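Local coordinates for DNA mismatch repair protein MLH3 (Saccharomyces cerevisiae S288C, PDB 6RMN), which acts in DNA mismatch repair as a component of the MutLbeta heterodimer, correcting insertion-deletion loops, the chain here being the C-terminal part of MLH3, at residues 81-86 with 119-124. Sequence-based numbering, arbitrary orientation.
Sequences CCIEVD and LEIKTL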
# COMPACT_ATOMS: atom_id res chain seq x y z
N CYS B 81 -23.36 33.98 -36.82
CA CYS B 81 -24.00 32.97 -36.00
C CYS B 81 -25.34 33.52 -35.52
O CYS B 81 -25.41 34.23 -34.51
CB CYS B 81 -23.11 32.54 -34.84
SG CYS B 81 -23.71 31.10 -33.92
N CYS B 82 -26.38 33.26 -36.31
CA CYS B 82 -27.75 33.70 -36.06
C CYS B 82 -28.65 32.47 -36.04
O CYS B 82 -28.66 31.69 -37.00
CB CYS B 82 -28.21 34.73 -37.08
SG CYS B 82 -27.05 36.11 -37.31
N ILE B 83 -29.35 32.28 -34.93
CA ILE B 83 -30.22 31.13 -34.71
C ILE B 83 -31.69 31.55 -34.69
O ILE B 83 -32.06 32.48 -33.97
CB ILE B 83 -29.76 30.34 -33.44
CG1 ILE B 83 -28.36 29.71 -33.66
CG2 ILE B 83 -30.79 29.29 -33.00
CD1 ILE B 83 -27.67 29.20 -32.40
N GLU B 84 -32.52 30.84 -35.47
CA GLU B 84 -33.97 31.07 -35.52
C GLU B 84 -34.58 30.46 -34.27
O GLU B 84 -34.27 29.31 -33.92
CB GLU B 84 -34.58 30.45 -36.79
CG GLU B 84 -34.57 31.37 -38.00
CD GLU B 84 -34.94 30.71 -39.32
OE1 GLU B 84 -35.97 29.99 -39.36
OE2 GLU B 84 -34.22 30.93 -40.32
N VAL B 85 -35.40 31.24 -33.56
CA VAL B 85 -36.07 30.84 -32.32
C VAL B 85 -37.56 31.21 -32.30
O VAL B 85 -37.96 32.19 -32.94
CB VAL B 85 -35.34 31.39 -31.05
CG1 VAL B 85 -34.02 30.66 -30.79
CG2 VAL B 85 -35.13 32.90 -31.10
N ASP B 86 -38.38 30.44 -31.54
CA ASP B 86 -39.82 30.68 -31.31
C ASP B 86 -39.99 31.94 -30.45
O ASP B 86 -39.02 32.38 -29.81
CB ASP B 86 -40.44 29.50 -30.53
CG ASP B 86 -40.66 28.22 -31.31
OD1 ASP B 86 -41.05 28.31 -32.50
OD2 ASP B 86 -40.48 27.13 -30.72
N LEU B 119 -31.72 34.88 -32.74
CA LEU B 119 -30.75 34.95 -31.65
C LEU B 119 -29.36 35.10 -32.28
O LEU B 119 -28.85 34.15 -32.89
CB LEU B 119 -30.83 33.68 -30.78
CG LEU B 119 -30.07 33.69 -29.46
CD1 LEU B 119 -30.79 34.51 -28.43
CD2 LEU B 119 -29.89 32.28 -28.94
N GLU B 120 -28.78 36.30 -32.18
CA GLU B 120 -27.46 36.57 -32.75
C GLU B 120 -26.41 36.37 -31.68
O GLU B 120 -26.32 37.19 -30.76
CB GLU B 120 -27.41 38.00 -33.31
CG GLU B 120 -26.09 38.40 -33.97
CD GLU B 120 -25.98 39.87 -34.32
OE1 GLU B 120 -25.64 40.18 -35.48
OE2 GLU B 120 -26.23 40.72 -33.43
N ILE B 121 -25.63 35.28 -31.78
CA ILE B 121 -24.55 35.00 -30.84
C ILE B 121 -23.30 35.76 -31.25
O ILE B 121 -22.77 35.56 -32.35
CB ILE B 121 -24.33 33.48 -30.59
CG1 ILE B 121 -25.50 32.87 -29.80
CG2 ILE B 121 -23.04 33.23 -29.82
CD1 ILE B 121 -26.45 32.11 -30.62
N LYS B 122 -22.84 36.65 -30.35
CA LYS B 122 -21.67 37.51 -30.51
C LYS B 122 -20.40 36.88 -29.93
O LYS B 122 -19.37 36.92 -30.59
CB LYS B 122 -21.94 38.90 -29.91
CG LYS B 122 -23.00 39.68 -30.68
CD LYS B 122 -23.11 41.13 -30.23
CE LYS B 122 -23.95 41.95 -31.19
NZ LYS B 122 -24.01 43.38 -30.80
N THR B 123 -20.46 36.34 -28.70
CA THR B 123 -19.30 35.72 -28.05
C THR B 123 -19.62 34.34 -27.50
O THR B 123 -20.75 34.07 -27.11
CB THR B 123 -18.69 36.62 -26.94
OG1 THR B 123 -19.50 36.58 -25.76
CG2 THR B 123 -18.44 38.07 -27.38
N LEU B 124 -18.59 33.48 -27.45
CA LEU B 124 -18.66 32.13 -26.89
C LEU B 124 -17.36 31.83 -26.16
O LEU B 124 -16.32 32.24 -26.65
CB LEU B 124 -18.87 31.08 -27.99
CG LEU B 124 -20.28 30.88 -28.55
CD1 LEU B 124 -20.28 29.67 -29.49
CD2 LEU B 124 -21.32 30.66 -27.44
O HOH W 1 -22.77 36.03 -35.04
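The CD1 methyls of I83 and I121 meet at 3.6 Å, the two branches slanting across each other on the buried face of an antiparallel strand pair. I83 reaches diagonally past its direct partner L119, because CG1 stands anti to its carbonyl carbon (chi1 -66°). L119 CB sits 4.4 Å from both I83 CB and V85 CG2. At the other end C81 SG rests 4.1 Å from I121 CB. Beneath this apolar layer I83 and L119 form a hydrogen-bonded pair: I83 N gives a nearly straight bond to L119 O (2.8 Å), and L119 N returns one to I83 O (2.7 Å). The bond from I121 N to C81 O is more bent at hydrogen (146°). In the same pair a water replaces the second direct bond, accepting from C81 N and donating to I121 O (2.7 Å). On the solvent-facing side, C82 and E120 make the non-hydrogen-bonded pair, with C82 SG beside the aliphatic CG of E120. Strand 117-124 is central to this antiparallel sheet, one of two in the C-terminal part, pairing also with strand 106-110, while helix 136-151 covers the buried face at C81, I83 and V85 through L139 and K140.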